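Local structure of alginate lyase (6KCW) at residues A[126-130]-A[151-157]; A[50-54]-A[219-225]. The protein cleaves alginate as a bacterial lyase of polysaccharide lyase family 36. All coordinates share one frame; numbering follows the deposited sequence.

Contact 1 of 2, residues A[126-130]-A[151-157]; sequences GRVFF and YPSSGSI
Arg-127 reaches across to the backbone of Pro-152 and Gly-155. Its CB starts 4.0 Å from Ser-156 OG. CG then lies 3.2 Å from Gly-155 O, and CD stays beside that same oxygen. A bend about the CG-CD bond (chi3 79°) brings NH1 to the 151-157 loop. NH1 does the gripping. Arg-127 NH1 donates a hydrogen bond to Gly-155 O at 2.6 Å, in a direction tilted from the guanidinium plane. Arg-127 NH1 also donates to Pro-152 O at 3.0 Å; this oxygen sits at the guanidinium edge, and the bond is straighter (166° at the hydrogen). NH2 bonds Ser-150 OG, and that hydroxyl also bonds Pro-152 O. Within its own segment, Phe-129 CD2 lies over one face of the guanidinium, near the rim.

The fold has two antiparallel sheets, consistent with the jelly-roll sandwich of the concanavalin clan. Strand 128-135 pairs with strand 113-122, and the 151-157 loop meets it with a single antiparallel bridge. In that hydrogen-bonded pair, Phe-130 N is 2.7 Å from Tyr-151 O, and Tyr-151 N bonds Phe-130 O. A cis peptide joins Tyr-151 to Pro-152. Further along, Ser-156 OG accepts a bond from Val-128 N at 2.7 Å, and Ile-157 N donates to Val-128 O at 2.7 Å.

Beyond these bonds, the CB of Ile-157 points toward the strand. Its CG1 touches Val-128 CG1. Its CD1 makes a CH-pi contact over the face of the Phe-130 ring, 4.2 Å from the centroid. Tyr-163 meets that ring edge-to-face.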
ATOM      1  N   GLY A 126      -9.364   7.315  20.118  1.00 59.68           N
ATOM      2  CA  GLY A 126      -9.685   5.896  20.152  1.00 57.08           C
ATOM      3  C   GLY A 126     -10.296   5.305  18.893  1.00 56.98           C
ATOM      4  O   GLY A 126     -10.548   4.091  18.861  1.00 52.90           O
ATOM      5  N   ARG A 127     -10.536   6.109  17.858  1.00 54.10           N
ATOM      6  CA  ARG A 127     -11.067   5.593  16.602  1.00 52.73           C
ATOM      7  C   ARG A 127      -9.942   4.998  15.761  1.00 48.47           C
ATOM      8  O   ARG A 127      -8.811   5.490  15.778  1.00 51.27           O
ATOM      9  CB  ARG A 127     -11.786   6.708  15.831  1.00 50.94           C
ATOM     10  CG  ARG A 127     -12.906   6.215  14.910  1.00 49.69           C
ATOM     11  CD  ARG A 127     -13.808   7.354  14.396  1.00 49.87           C
ATOM     12  NE  ARG A 127     -13.224   8.115  13.289  1.00 48.34           N
ATOM     13  CZ  ARG A 127     -13.413   7.842  12.000  1.00 47.61           C
ATOM     14  NH1 ARG A 127     -14.181   6.822  11.626  1.00 48.80           N
ATOM     15  NH2 ARG A 127     -12.835   8.596  11.073  1.00 42.46           N
ATOM     16  N   VAL A 128     -10.254   3.929  15.030  1.00 48.17           N
ATOM     17  CA  VAL A 128      -9.281   3.212  14.207  1.00 49.15           C
ATOM     18  C   VAL A 128      -9.894   2.972  12.833  1.00 46.85           C
ATOM     19  O   VAL A 128     -10.959   2.355  12.729  1.00 44.69           O
ATOM     20  CB  VAL A 128      -8.859   1.874  14.842  1.00 48.79           C
ATOM     21  CG1 VAL A 128      -7.943   1.112  13.893  1.00 44.63           C
ATOM     22  CG2 VAL A 128      -8.174   2.118  16.181  1.00 49.85           C
ATOM     23  N   PHE A 129      -9.207   3.416  11.780  1.00 44.51           N
ATOM     24  CA  PHE A 129      -9.781   3.344  10.442  1.00 46.22           C
ATOM     25  C   PHE A 129      -8.696   3.089   9.403  1.00 43.29           C
ATOM     26  O   PHE A 129      -7.503   3.066   9.704  1.00 40.80           O
ATOM     27  CB  PHE A 129     -10.554   4.632  10.098  1.00 44.35           C
ATOM     28  CG  PHE A 129      -9.841   5.897  10.501  1.00 39.94           C
ATOM     29  CD1 PHE A 129      -8.908   6.484   9.658  1.00 42.13           C
ATOM     30  CD2 PHE A 129     -10.104   6.497  11.723  1.00 41.36           C
ATOM     31  CE1 PHE A 129      -8.240   7.639  10.026  1.00 41.88           C
ATOM     32  CE2 PHE A 129      -9.445   7.657  12.105  1.00 46.86           C
ATOM     33  CZ  PHE A 129      -8.507   8.229  11.255  1.00 46.98           C
ATOM     34  N   PHE A 130      -9.144   2.872   8.170  1.00 44.53           N
ATOM     35  CA  PHE A 130      -8.305   2.992   6.990  1.00 41.95           C
ATOM     36  C   PHE A 130      -8.248   4.460   6.564  1.00 41.46           C
ATOM     37  O   PHE A 130      -9.115   5.265   6.907  1.00 39.35           O
ATOM     38  CB  PHE A 130      -8.849   2.119   5.847  1.00 41.66           C
ATOM     39  CG  PHE A 130      -8.622   0.641   6.037  1.00 39.11           C
ATOM     40  CD1 PHE A 130      -7.333   0.125   6.090  1.00 37.41           C
ATOM     41  CD2 PHE A 130      -9.691  -0.232   6.143  1.00 40.76           C
ATOM     42  CE1 PHE A 130      -7.103  -1.223   6.259  1.00 34.54           C
ATOM     43  CE2 PHE A 130      -9.470  -1.599   6.306  1.00 42.43           C
ATOM     44  CZ  PHE A 130      -8.160  -2.091   6.370  1.00 38.29           C
ATOM     45  N   TYR A 151     -12.051   5.249   6.236  1.00 39.33           N
ATOM     46  CA  TYR A 151     -13.017   4.168   6.177  1.00 39.59           C
ATOM     47  C   TYR A 151     -12.895   3.322   7.442  1.00 44.99           C
ATOM     48  O   TYR A 151     -11.812   2.800   7.753  1.00 40.86           O
ATOM     49  CB  TYR A 151     -12.817   3.302   4.935  1.00 40.28           C
ATOM     50  CG  TYR A 151     -13.842   2.191   4.778  1.00 39.05           C
ATOM     51  CD1 TYR A 151     -13.662   0.958   5.398  1.00 37.36           C
ATOM     52  CD2 TYR A 151     -14.986   2.374   4.008  1.00 40.62           C
ATOM     53  CE1 TYR A 151     -14.585  -0.057   5.255  1.00 41.01           C
ATOM     54  CE2 TYR A 151     -15.930   1.352   3.857  1.00 40.00           C
ATOM     55  CZ  TYR A 151     -15.721   0.142   4.484  1.00 39.39           C
ATOM     56  OH  TYR A 151     -16.636  -0.877   4.349  1.00 40.93           O
ATOM     57  N   PRO A 152     -14.010   3.184   8.175  1.00 45.77           N
ATOM     58  CA  PRO A 152     -15.294   3.789   7.799  1.00 45.21           C
ATOM     59  C   PRO A 152     -15.335   5.289   8.096  1.00 47.72           C
ATOM     60  O   PRO A 152     -14.448   5.778   8.822  1.00 44.15           O
ATOM     61  CB  PRO A 152     -16.299   3.023   8.660  1.00 46.12           C
ATOM     62  CG  PRO A 152     -15.511   2.671   9.894  1.00 49.42           C
ATOM     63  CD  PRO A 152     -14.084   2.467   9.460  1.00 43.82           C
ATOM     64  N   SER A 153     -16.311   6.010   7.521  1.00 44.31           N
ATOM     65  CA  SER A 153     -16.384   7.454   7.751  1.00 46.11           C
ATOM     66  C   SER A 153     -16.717   7.763   9.206  1.00 47.94           C
ATOM     67  O   SER A 153     -16.255   8.774   9.741  1.00 53.30           O
ATOM     68  CB  SER A 153     -17.401   8.118   6.803  1.00 45.31           C
ATOM     69  OG  SER A 153     -18.697   7.527   6.892  1.00 50.19           O
ATOM     70  N   SER A 154     -17.483   6.900   9.869  1.00 50.60           N
ATOM     71  CA  SER A 154     -17.690   6.983  11.308  1.00 52.86           C
ATOM     72  C   SER A 154     -17.470   5.602  11.920  1.00 51.59           C
ATOM     73  O   SER A 154     -17.576   4.580  11.239  1.00 52.81           O
ATOM     74  CB  SER A 154     -19.093   7.526  11.657  1.00 54.53           C
ATOM     75  OG  SER A 154     -20.116   6.575  11.396  1.00 60.35           O
ATOM     76  N   GLY A 155     -17.146   5.576  13.216  1.00 53.86           N
ATOM     77  CA  GLY A 155     -16.808   4.326  13.873  1.00 51.23           C
ATOM     78  C   GLY A 155     -15.416   3.845  13.496  1.00 50.93           C
ATOM     79  O   GLY A 155     -14.657   4.523  12.802  1.00 47.71           O
ATOM     80  N   SER A 156     -15.088   2.639  13.959  1.00 48.74           N
ATOM     81  CA  SER A 156     -13.787   2.035  13.723  1.00 45.66           C
ATOM     82  C   SER A 156     -13.910   0.783  12.858  1.00 49.67           C
ATOM     83  O   SER A 156     -14.989   0.197  12.724  1.00 48.94           O
ATOM     84  CB  SER A 156     -13.090   1.678  15.048  1.00 49.93           C
ATOM     85  OG  SER A 156     -12.649   2.835  15.753  1.00 47.82           O
ATOM     86  N   ILE A 157     -12.788   0.390  12.246  1.00 48.74           N
ATOM     87  CA  ILE A 157     -12.664  -0.923  11.611  1.00 47.45           C
ATOM     88  C   ILE A 157     -12.525  -1.944  12.730  1.00 45.25           C
ATOM     89  O   ILE A 157     -12.291  -1.565  13.882  1.00 50.70           O
ATOM     90  CB  ILE A 157     -11.465  -0.995  10.641  1.00 47.36           C
ATOM     91  CG1 ILE A 157     -10.171  -0.549  11.329  1.00 46.14           C
ATOM     92  CG2 ILE A 157     -11.716  -0.140   9.415  1.00 51.21           C
ATOM     93  CD1 ILE A 157      -8.957  -0.558  10.409  1.00 44.73           C
TER

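Contact 2 of 2, residues A[50-54]-A[219-225]; sequences LKNAL and QTYWQSP
Leu-54, Gln-223 and the backbone of Asn-52 carry this surface contact between two loops of the two-sheet, concanavalin-type fold. Residues 50-54 follow strand 44-49. Residues 219-225 include a short 3-10 turn and lie on the connection from strand 206-215 of one sheet to strand 228-241 of the other. The Leu-54 side chain crosses that of Gln-223 at about a right angle. Its CD2 rests 3.5 Å from Gln-223 CG and also touches Trp-222 CB, while CD1 approaches Gln-219 O. Gln-223 points toward the 50-54 loop and is extended beyond CG (chi2 164°). Its CD lies 3.4 Å from Ala-53 N and 3.5 Å from Asn-52 C, which lays the amide against the peptide bond between Asn-52 and Ala-53. An alanine in place of Gln-223 would remove CG and the amide, and is likely to leave Leu-54 CD2 with Trp-222 CB but without its closer neighbour, and to open a gap over that peptide. Ser-224 OG turns to Asp-85 and Val-226 N, and the backbone of Ser-224 serves the contact. One water accepts from Ser-224 N and Ala-53 N and donates to Leu-50 O. Asn-52 N donates to Ser-224 O at 2.9 Å, with 164° at the hydrogen.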
ATOM      1  N   LEU A  50       6.959  -7.062  13.770  1.00 44.17           N
ATOM      2  CA  LEU A  50       7.603  -7.432  15.021  1.00 43.36           C
ATOM      3  C   LEU A  50       7.494  -6.325  16.059  1.00 40.58           C
ATOM      4  O   LEU A  50       7.523  -5.130  15.748  1.00 43.22           O
ATOM      5  CB  LEU A  50       9.078  -7.787  14.821  1.00 40.44           C
ATOM      6  CG  LEU A  50       9.514  -8.736  13.713  1.00 42.80           C
ATOM      7  CD1 LEU A  50      11.008  -8.684  13.547  1.00 41.46           C
ATOM      8  CD2 LEU A  50       9.073 -10.143  14.038  1.00 39.47           C
ATOM      9  N   LYS A  51       7.391  -6.750  17.310  1.00 40.66           N
ATOM     10  CA  LYS A  51       7.351  -5.829  18.431  1.00 44.05           C
ATOM     11  C   LYS A  51       8.627  -4.986  18.496  1.00 43.60           C
ATOM     12  O   LYS A  51       9.710  -5.411  18.072  1.00 38.64           O
ATOM     13  CB  LYS A  51       7.167  -6.622  19.725  1.00 44.87           C
ATOM     14  CG  LYS A  51       8.308  -7.593  19.998  1.00 41.64           C
ATOM     15  CD  LYS A  51       8.151  -8.343  21.305  1.00 39.05           C
ATOM     16  CE  LYS A  51       9.205  -9.406  21.364  1.00 42.96           C
ATOM     17  NZ  LYS A  51       9.430  -9.922  19.986  1.00 46.58           N
ATOM     18  N   ASN A  52       8.481  -3.771  19.034  1.00 46.49           N
ATOM     19  CA  ASN A  52       9.604  -2.864  19.304  1.00 46.94           C
ATOM     20  C   ASN A  52      10.404  -2.550  18.039  1.00 45.69           C
ATOM     21  O   ASN A  52      11.639  -2.583  18.050  1.00 46.75           O
ATOM     22  CB  ASN A  52      10.535  -3.436  20.382  1.00 42.52           C
ATOM     23  CG  ASN A  52       9.789  -3.892  21.629  1.00 48.65           C
ATOM     24  OD1 ASN A  52       9.973  -5.024  22.096  1.00 50.19           O
ATOM     25  ND2 ASN A  52       8.951  -3.016  22.176  1.00 47.05           N
ATOM     26  N   ALA A  53       9.711  -2.277  16.934  1.00 42.22           N
ATOM     27  CA  ALA A  53      10.406  -1.944  15.697  1.00 43.85           C
ATOM     28  C   ALA A  53       9.484  -1.159  14.782  1.00 45.48           C
ATOM     29  O   ALA A  53       8.257  -1.216  14.902  1.00 43.84           O
ATOM     30  CB  ALA A  53      10.916  -3.184  14.969  1.00 42.24           C
ATOM     31  N   LEU A  54      10.107  -0.426  13.860  1.00 46.11           N
ATOM     32  CA  LEU A  54       9.438   0.356  12.840  1.00 43.55           C
ATOM     33  C   LEU A  54       9.941  -0.075  11.470  1.00 44.02           C
ATOM     34  O   LEU A  54      10.928  -0.810  11.347  1.00 41.54           O
ATOM     35  CB  LEU A  54       9.696   1.850  13.040  1.00 43.94           C
ATOM     36  CG  LEU A  54       9.229   2.402  14.380  1.00 47.80           C
ATOM     37  CD1 LEU A  54       9.600   3.858  14.495  1.00 57.94           C
ATOM     38  CD2 LEU A  54       7.734   2.245  14.533  1.00 41.15           C
ATOM     39  N   GLN A 219       8.687   7.827  14.588  1.00 53.99           N
ATOM     40  CA  GLN A 219       9.143   7.861  15.971  1.00 53.32           C
ATOM     41  C   GLN A 219       8.789   6.564  16.690  1.00 55.02           C
ATOM     42  O   GLN A 219       7.918   5.805  16.257  1.00 54.27           O
ATOM     43  CB  GLN A 219       8.530   9.054  16.697  1.00 49.27           C
ATOM     44  CG  GLN A 219       8.594  10.337  15.875  1.00 58.21           C
ATOM     45  CD  GLN A 219      10.035  10.829  15.654  1.00 62.03           C
ATOM     46  OE1 GLN A 219      10.927  10.591  16.482  1.00 62.82           O
ATOM     47  NE2 GLN A 219      10.263  11.511  14.532  1.00 57.93           N
ATOM     48  N   THR A 220       9.472   6.320  17.816  1.00 53.13           N
ATOM     49  CA  THR A 220       9.335   5.040  18.513  1.00 51.16           C
ATOM     50  C   THR A 220       7.952   4.812  19.107  1.00 43.19           C
ATOM     51  O   THR A 220       7.681   3.706  19.571  1.00 47.44           O
ATOM     52  CB  THR A 220      10.367   4.922  19.643  1.00 49.97           C
ATOM     53  OG1 THR A 220       9.920   5.689  20.777  1.00 47.94           O
ATOM     54  CG2 THR A 220      11.732   5.420  19.175  1.00 46.21           C
ATOM     55  N   TYR A 221       7.097   5.822  19.152  1.00 41.91           N
ATOM     56  CA  TYR A 221       5.790   5.646  19.753  1.00 43.72           C
ATOM     57  C   TYR A 221       4.783   5.009  18.794  1.00 47.18           C
ATOM     58  O   TYR A 221       3.673   4.678  19.221  1.00 42.76           O
ATOM     59  CB  TYR A 221       5.273   6.992  20.272  1.00 44.38           C
ATOM     60  CG  TYR A 221       5.019   8.061  19.208  1.00 49.43           C
ATOM     61  CD1 TYR A 221       3.863   8.044  18.417  1.00 50.43           C
ATOM     62  CD2 TYR A 221       5.907   9.102  19.030  1.00 50.76           C
ATOM     63  CE1 TYR A 221       3.635   9.025  17.465  1.00 49.14           C
ATOM     64  CE2 TYR A 221       5.677  10.084  18.089  1.00 51.42           C
ATOM     65  CZ  TYR A 221       4.556  10.038  17.307  1.00 50.87           C
ATOM     66  OH  TYR A 221       4.363  11.033  16.374  1.00 55.14           O
ATOM     67  N   TRP A 222       5.134   4.862  17.512  1.00 47.02           N
ATOM     68  CA  TRP A 222       4.375   4.076  16.550  1.00 45.75           C
ATOM     69  C   TRP A 222       4.576   2.574  16.733  1.00 47.34           C
ATOM     70  O   TRP A 222       3.867   1.783  16.092  1.00 44.22           O
ATOM     71  CB  TRP A 222       4.782   4.448  15.121  1.00 43.37           C
ATOM     72  CG  TRP A 222       4.343   5.789  14.650  1.00 46.11           C
ATOM     73  CD1 TRP A 222       4.904   6.997  14.953  1.00 50.26           C
ATOM     74  CD2 TRP A 222       3.273   6.064  13.738  1.00 46.94           C
ATOM     75  NE1 TRP A 222       4.234   8.011  14.301  1.00 46.31           N
ATOM     76  CE2 TRP A 222       3.226   7.462  13.554  1.00 48.03           C
ATOM     77  CE3 TRP A 222       2.339   5.267  13.074  1.00 44.29           C
ATOM     78  CZ2 TRP A 222       2.290   8.070  12.730  1.00 49.17           C
ATOM     79  CZ3 TRP A 222       1.411   5.879  12.260  1.00 44.53           C
ATOM     80  CH2 TRP A 222       1.396   7.263  12.092  1.00 42.86           C
ATOM     81  N   GLN A 223       5.534   2.170  17.565  1.00 41.64           N
ATOM     82  CA  GLN A 223       5.793   0.757  17.786  1.00 43.69           C
ATOM     83  C   GLN A 223       4.694   0.121  18.626  1.00 42.64           C
ATOM     84  O   GLN A 223       3.905   0.791  19.298  1.00 42.05           O
ATOM     85  CB  GLN A 223       7.131   0.545  18.493  1.00 42.29           C
ATOM     86  CG  GLN A 223       8.338   0.636  17.584  1.00 46.96           C
ATOM     87  CD  GLN A 223       9.630   0.817  18.353  1.00 48.29           C
ATOM     88  OE1 GLN A 223       9.640   0.759  19.579  1.00 47.20           O
ATOM     89  NE2 GLN A 223      10.727   1.043  17.634  1.00 50.66           N
ATOM     90  N   SER A 224       4.669  -1.203  18.590  1.00 40.58           N
ATOM     91  CA  SER A 224       3.825  -2.021  19.425  1.00 42.53           C
ATOM     92  C   SER A 224       4.692  -2.943  20.272  1.00 46.36           C
ATOM     93  O   SER A 224       5.752  -3.390  19.821  1.00 45.60           O
ATOM     94  CB  SER A 224       2.864  -2.859  18.571  1.00 45.55           C
ATOM     95  OG  SER A 224       2.363  -3.962  19.293  1.00 46.46           O
ATOM     96  N   PRO A 225       4.273  -3.248  21.500  1.00 47.89           N
ATOM     97  CA  PRO A 225       5.045  -4.171  22.343  1.00 47.67           C
ATOM     98  C   PRO A 225       4.874  -5.651  22.008  1.00 51.87           C
ATOM     99  O   PRO A 225       5.573  -6.477  22.608  1.00 51.58           O
ATOM    100  CB  PRO A 225       4.515  -3.859  23.752  1.00 47.66           C
ATOM    101  CG  PRO A 225       3.119  -3.409  23.531  1.00 44.31           C
ATOM    102  CD  PRO A 225       3.139  -2.645  22.223  1.00 47.33           C
TER
HETATM  103  O   HOH W   1       6.490  -2.716  16.738  1.00 36.94           O

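How the contacts relate
The centres of contact 1 and contact 2 are 21 Å apart. Their nearest atoms are about 10 Å apart, so the two do not touch. In sequence, contact 1 lies within the 164 residues between the two segments of contact 2. The consecutive residues 85-87 border both contacts. Trp-86 packs on Val-128 and Ile-157 of contact 1, while Asp-85 and Ser-87 bond residues of contact 2. Tyr-121 meets both: it pairs through its backbone with Phe-129 and touches Trp-222. The calcium site is made by Asn-9, Asn-11, Gly-43 and Asp-233. None of these belongs to either contact, but Gly-43 directly precedes strand 44-49 and Asp-233 lies on strand 228-241, the two strands that flank contact 2.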